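Local coordinates for manganese-dependent inorganic pyrophosphatase (Methanocaldococcus jannaschii, PDB 2EB0), which catalyses the hydrolysis of diphosphate to two phosphates, using two manganese ions per subunit, at residues Glu61-Asp66 with Leu82-Asp87; Arg2-His7 with Tyr23-Tyr28. All coordinates share one frame; numbering follows the deposited sequence.

Contact 1. Residues Glu61-Asp66 with Leu82-Asp87. With MN (manganese (II) ion), chain F; MN (manganese (II) ion), chain E.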
loop_
_atom_site.group_PDB
_atom_site.type_symbol
_atom_site.label_atom_id
_atom_site.label_comp_id
_atom_site.label_asym_id
_atom_site.label_seq_id
_atom_site.Cartn_x
_atom_site.Cartn_y
_atom_site.Cartn_z
ATOM N N GLU B 61 16.506 7.542 8.446
ATOM C CA GLU B 61 15.155 7.040 8.645
ATOM C C GLU B 61 14.356 7.784 7.583
ATOM O O GLU B 61 14.285 9.021 7.586
ATOM C CB GLU B 61 14.632 7.355 10.043
ATOM C CG GLU B 61 15.124 6.387 11.108
ATOM C CD GLU B 61 14.417 6.581 12.437
ATOM O OE1 GLU B 61 14.728 5.844 13.398
ATOM O OE2 GLU B 61 13.548 7.474 12.518
ATOM N N ILE B 62 13.765 7.028 6.671
ATOM C CA ILE B 62 13.041 7.615 5.563
ATOM C C ILE B 62 11.520 7.543 5.575
ATOM O O ILE B 62 10.913 6.543 5.971
ATOM C CB ILE B 62 13.522 6.991 4.243
ATOM C CG1 ILE B 62 15.039 7.157 4.105
ATOM C CG2 ILE B 62 12.787 7.616 3.074
ATOM C CD1 ILE B 62 15.505 8.595 3.930
ATOM N N ILE B 63 10.922 8.640 5.133
ATOM C CA ILE B 63 9.485 8.760 4.984
ATOM C C ILE B 63 9.329 9.253 3.549
ATOM O O ILE B 63 9.704 10.389 3.221
ATOM C CB ILE B 63 8.870 9.799 5.935
ATOM C CG1 ILE B 63 8.834 9.244 7.361
ATOM C CG2 ILE B 63 7.469 10.143 5.473
ATOM C CD1 ILE B 63 8.242 10.186 8.377
ATOM N N LEU B 64 8.795 8.389 2.694
ATOM C CA LEU B 64 8.610 8.727 1.294
ATOM C C LEU B 64 7.252 9.355 1.038
ATOM O O LEU B 64 6.249 8.924 1.596
ATOM C CB LEU B 64 8.748 7.477 0.434
ATOM C CG LEU B 64 10.063 6.708 0.573
ATOM C CD1 LEU B 64 9.999 5.445 -0.283
ATOM C CD2 LEU B 64 11.229 7.598 0.139
ATOM N N VAL B 65 7.242 10.393 0.209
ATOM C CA VAL B 65 6.008 11.056 -0.183
ATOM C C VAL B 65 5.974 11.131 -1.694
ATOM O O VAL B 65 7.009 11.267 -2.342
ATOM C CB VAL B 65 5.884 12.512 0.344
ATOM C CG1 VAL B 65 5.611 12.510 1.835
ATOM C CG2 VAL B 65 7.153 13.301 0.015
ATOM N N ASP B 66 4.779 10.987 -2.248
ATOM C CA ASP B 66 4.580 11.125 -3.675
ATOM C C ASP B 66 5.183 10.068 -4.577
ATOM O O ASP B 66 5.351 10.311 -5.768
ATOM C CB ASP B 66 5.101 12.484 -4.122
ATOM C CG ASP B 66 4.394 12.991 -5.344
ATOM O OD1 ASP B 66 4.993 13.802 -6.072
ATOM O OD2 ASP B 66 3.231 12.587 -5.561
ATOM N N LEU B 82 13.068 2.590 6.283
ATOM C CA LEU B 82 11.774 3.064 5.781
ATOM C C LEU B 82 10.719 3.122 6.890
ATOM O O LEU B 82 10.295 2.086 7.404
ATOM C CB LEU B 82 11.278 2.144 4.663
ATOM C CG LEU B 82 10.743 2.773 3.371
ATOM C CD1 LEU B 82 9.928 1.729 2.602
ATOM C CD2 LEU B 82 9.879 3.985 3.686
ATOM N N ILE B 83 10.296 4.336 7.240
ATOM C CA ILE B 83 9.297 4.559 8.286
ATOM C C ILE B 83 7.855 4.607 7.752
ATOM O O ILE B 83 6.946 3.996 8.325
ATOM C CB ILE B 83 9.555 5.900 9.026
ATOM C CG1 ILE B 83 10.941 5.891 9.675
ATOM C CG2 ILE B 83 8.459 6.153 10.067
ATOM C CD1 ILE B 83 11.074 4.953 10.863
ATOM N N ALA B 84 7.638 5.339 6.662
ATOM C CA ALA B 84 6.288 5.460 6.117
ATOM C C ALA B 84 6.249 5.851 4.650
ATOM O O ALA B 84 7.260 6.233 4.063
ATOM C CB ALA B 84 5.485 6.499 6.934
ATOM N N ILE B 85 5.062 5.739 4.071
ATOM C CA ILE B 85 4.834 6.128 2.691
ATOM C C ILE B 85 3.472 6.813 2.627
ATOM O O ILE B 85 2.460 6.229 3.025
ATOM C CB ILE B 85 4.837 4.918 1.731
ATOM C CG1 ILE B 85 6.233 4.282 1.690
ATOM C CG2 ILE B 85 4.433 5.369 0.340
ATOM C CD1 ILE B 85 6.354 3.105 0.739
ATOM N N ILE B 86 3.471 8.058 2.157
ATOM C CA ILE B 86 2.265 8.864 2.001
ATOM C C ILE B 86 2.262 9.214 0.519
ATOM O O ILE B 86 3.089 10.005 0.050
ATOM C CB ILE B 86 2.343 10.130 2.857
ATOM C CG1 ILE B 86 2.600 9.737 4.316
ATOM C CG2 ILE B 86 1.049 10.927 2.733
ATOM C CD1 ILE B 86 1.497 8.889 4.929
ATOM N N ASP B 87 1.314 8.642 -0.215
ATOM C CA ASP B 87 1.303 8.809 -1.660
ATOM C C ASP B 87 -0.084 8.819 -2.306
ATOM O O ASP B 87 -1.114 8.814 -1.624
ATOM C CB ASP B 87 2.124 7.647 -2.225
ATOM C CG ASP B 87 2.533 7.844 -3.653
ATOM O OD1 ASP B 87 2.984 6.845 -4.243
ATOM O OD2 ASP B 87 2.418 8.974 -4.184
HETATM MN MN MN F . 5.155 13.812 -8.221
HETATM MN MN MN E . 2.013 13.937 -6.957
#
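Ile62 O takes the Ile83 N-H at 2.6 Å, the first of four backbone bonds that join these parallel strands. Leu64 uses both its N-H and its C=O: the N-H reaches Ala84 O at 3.0 Å, tilted 27° from the carbonyl plane, while Leu64 O accepts the nearly straight N-H of Ile86. Ile86 O completes the ladder by receiving Asp66 N at 3.0 Å. Between Ile62 and Ile63 the register slips by one residue, a beta bulge at Ile83, whose CB points toward the other strand and lies 3.8 Å from Ile63 CG1. Its CD1 lies beside the Glu61 carboxylate, which is held by a salt bridge to Arg2. On the face that carries Leu64, Leu82 and Ile85, Leu64 CG packs against Leu82 CD2 at 4.1 Å, the two side chains crossing at about a right angle. Just past the strand, Asp66 swings CG anti to its own N (chi1 -153°) and bridges the two manganese ions, one per carboxylate oxygen; OD1 is also hydrogen-bonded to Ser14 OG, and OD2 to Thr109 OG1. Asp87 OD2 comes 3.0 Å from Asp66 C and is hydrogen-bonded to His89 ND1. In the sheet, strand 2-5 flanks 61-65 and strand 100-103 flanks 81-87, while Leu21 of helix 12-25 packs on Ile63, Val65 and Ile86.

Contact 2. Residues Arg2-His7 with Tyr23-Tyr28. With MN (manganese (II) ion), chain F.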
loop_
_atom_site.group_PDB
_atom_site.type_symbol
_atom_site.label_atom_id
_atom_site.label_comp_id
_atom_site.label_asym_id
_atom_site.label_seq_id
_atom_site.Cartn_x
_atom_site.Cartn_y
_atom_site.Cartn_z
ATOM N N ARG B 2 15.728 11.535 10.642
ATOM C CA ARG B 2 14.473 11.287 9.929
ATOM C C ARG B 2 14.219 12.328 8.826
ATOM O O ARG B 2 14.192 13.525 9.085
ATOM C CB ARG B 2 13.312 11.286 10.930
ATOM C CG ARG B 2 12.001 10.771 10.368
ATOM C CD ARG B 2 10.873 10.948 11.363
ATOM N NE ARG B 2 11.092 10.214 12.606
ATOM C CZ ARG B 2 11.166 8.889 12.692
ATOM N NH1 ARG B 2 11.042 8.145 11.605
ATOM N NH2 ARG B 2 11.358 8.306 13.870
ATOM N N TYR B 3 14.017 11.845 7.604
ATOM C CA TYR B 3 13.790 12.691 6.438
ATOM C C TYR B 3 12.519 12.331 5.673
ATOM O O TYR B 3 12.176 11.155 5.532
ATOM C CB TYR B 3 14.959 12.548 5.461
ATOM C CG TYR B 3 16.298 13.022 5.978
ATOM C CD1 TYR B 3 16.689 14.348 5.828
ATOM C CD2 TYR B 3 17.174 12.142 6.615
ATOM C CE1 TYR B 3 17.916 14.793 6.293
ATOM C CE2 TYR B 3 18.406 12.579 7.092
ATOM C CZ TYR B 3 18.769 13.908 6.926
ATOM O OH TYR B 3 19.978 14.360 7.404
ATOM N N VAL B 4 11.831 13.355 5.174
ATOM C CA VAL B 4 10.638 13.174 4.349
ATOM C C VAL B 4 11.140 13.527 2.943
ATOM O O VAL B 4 11.599 14.645 2.712
ATOM C CB VAL B 4 9.498 14.144 4.753
ATOM C CG1 VAL B 4 8.297 13.957 3.814
ATOM C CG2 VAL B 4 9.081 13.893 6.199
ATOM N N VAL B 5 11.077 12.578 2.013
ATOM C CA VAL B 5 11.582 12.834 0.668
ATOM C C VAL B 5 10.643 12.449 -0.461
ATOM O O VAL B 5 9.907 11.466 -0.373
ATOM C CB VAL B 5 12.911 12.091 0.407
ATOM C CG1 VAL B 5 13.695 12.817 -0.670
ATOM C CG2 VAL B 5 13.721 11.983 1.682
ATOM N N GLY B 6 10.685 13.245 -1.523
ATOM C CA GLY B 6 9.875 12.986 -2.695
ATOM C C GLY B 6 10.707 12.166 -3.664
ATOM O O GLY B 6 11.775 11.671 -3.307
ATOM N N HIS B 7 10.241 12.039 -4.896
ATOM C CA HIS B 7 10.936 11.242 -5.897
ATOM C C HIS B 7 11.964 11.993 -6.745
ATOM O O HIS B 7 12.037 13.229 -6.734
ATOM C CB HIS B 7 9.903 10.598 -6.816
ATOM C CG HIS B 7 8.993 11.582 -7.485
ATOM N ND1 HIS B 7 9.450 12.549 -8.357
ATOM C CD2 HIS B 7 7.650 11.750 -7.408
ATOM C CE1 HIS B 7 8.429 13.268 -8.788
ATOM N NE2 HIS B 7 7.325 12.803 -8.228
ATOM N N TYR B 23 7.324 19.369 8.378
ATOM C CA TYR B 23 6.931 20.372 9.364
ATOM C C TYR B 23 6.028 19.740 10.424
ATOM O O TYR B 23 6.209 19.965 11.615
ATOM C CB TYR B 23 6.185 21.515 8.669
ATOM C CG TYR B 23 5.364 22.396 9.582
ATOM C CD1 TYR B 23 5.962 23.388 10.358
ATOM C CD2 TYR B 23 3.983 22.246 9.657
ATOM C CE1 TYR B 23 5.197 24.220 11.191
ATOM C CE2 TYR B 23 3.208 23.064 10.483
ATOM C CZ TYR B 23 3.822 24.047 11.245
ATOM O OH TYR B 23 3.050 24.849 12.060
ATOM N N PHE B 24 5.050 18.953 9.980
ATOM C CA PHE B 24 4.116 18.292 10.891
ATOM C C PHE B 24 4.761 17.151 11.672
ATOM O O PHE B 24 4.439 16.926 12.833
ATOM C CB PHE B 24 2.915 17.741 10.111
ATOM C CG PHE B 24 1.930 18.792 9.681
ATOM C CD1 PHE B 24 1.592 18.936 8.346
ATOM C CD2 PHE B 24 1.320 19.617 10.617
ATOM C CE1 PHE B 24 0.664 19.882 7.947
ATOM C CE2 PHE B 24 0.389 20.568 10.222
ATOM C CZ PHE B 24 0.062 20.697 8.887
ATOM N N LEU B 25 5.667 16.427 11.029
ATOM C CA LEU B 25 6.332 15.302 11.671
ATOM C C LEU B 25 7.595 15.722 12.403
ATOM O O LEU B 25 8.262 14.898 13.018
ATOM C CB LEU B 25 6.661 14.232 10.628
ATOM C CG LEU B 25 5.578 13.207 10.285
ATOM C CD1 LEU B 25 4.206 13.842 10.255
ATOM C CD2 LEU B 25 5.909 12.585 8.944
ATOM N N ASP B 26 7.914 17.009 12.329
ATOM C CA ASP B 26 9.093 17.567 12.983
ATOM C C ASP B 26 10.415 16.913 12.609
ATOM O O ASP B 26 11.258 16.667 13.469
ATOM C CB ASP B 26 8.931 17.540 14.509
ATOM C CG ASP B 26 8.091 18.694 15.024
ATOM O OD1 ASP B 26 8.468 19.860 14.780
ATOM O OD2 ASP B 26 7.056 18.439 15.673
ATOM N N CYS B 27 10.599 16.616 11.330
ATOM C CA CYS B 27 11.857 16.038 10.890
ATOM C C CYS B 27 12.388 16.874 9.736
ATOM O O CYS B 27 11.889 17.973 9.493
ATOM C CB CYS B 27 11.685 14.568 10.493
ATOM S SG CYS B 27 10.418 14.235 9.279
ATOM N N TYR B 28 13.396 16.374 9.030
ATOM C CA TYR B 28 13.987 17.133 7.932
ATOM C C TYR B 28 13.391 16.920 6.543
ATOM O O TYR B 28 13.180 15.783 6.110
ATOM C CB TYR B 28 15.487 16.843 7.837
ATOM C CG TYR B 28 16.241 16.968 9.139
ATOM C CD1 TYR B 28 16.102 18.101 9.944
ATOM C CD2 TYR B 28 17.102 15.958 9.564
ATOM C CE1 TYR B 28 16.800 18.221 11.139
ATOM C CE2 TYR B 28 17.807 16.071 10.757
ATOM C CZ TYR B 28 17.652 17.203 11.539
ATOM O OH TYR B 28 18.349 17.317 12.722
HETATM MN MN MN F . 5.155 13.812 -8.221
#
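Cys27 sits in the hollow between Arg2 and Val4, where strand 2-5 meets the chain emerging from helix 12-25; the two segments belong to a beta-alpha-beta crossover whose second strand, 28-31, lies parallel beside the first. The thiol is the bump: with SG between backbone N and carbonyl carbon (chi1 54°), the sulfur lies 3.4 Å from Val4 CG2. Leu25 CD2 approaches Val4 CG2 more loosely, at 4.4 Å. Cys27 CB touches Arg2 O and lies 3.7 Å from Arg2 CB, flanked by the aliphatic run of that arginine, whose CG and CD pass alongside it before the chain bends at chi3. One residue on, the pairing becomes that of a sheet: Tyr28 N bonds Arg2 O, and Tyr28 O takes Val4 N at 2.9 Å. Tyr3 and Tyr28 share the face away from Val4. Tyr28 CB fits against Tyr3 CD1 at 3.4 Å, and Tyr28 CD2 lies over one face of the Tyr3 ring; the rings meet obliquely, planes at 50° and centroids 5.3 Å apart. Replacing Tyr3 with alanine would probably open a gap beside Tyr28 CB and leave the neighbouring ring freer to turn. Beyond this packing the first segment runs on to the metal site, where His7 NE2 binds a manganese ion at 2.4 Å, together with Asp11 and Asp66.

From the N terminus the chain runs along strand 2-5, passes the metal-binding residues at the start of helix 12-25 and follows that helix; contact 2 closes this loop as strand 28-31 begins. The chain then continues through helix 37-45 and the short edge strand 52-53 before crossing to the other flank of 2-5 as strand 61-65. Contact 1 closes a second loop, largely irregular, between strands 61-65 and 81-87. The two closures follow in series, neither nested nor crossed. Strand 2-5 joins them: Tyr3 N probably donates a hydrogen bond to Glu61 O at 2.8 Å. Segments 2-7 and 61-66 both run on to the same manganese ion, through His7 and Asp66.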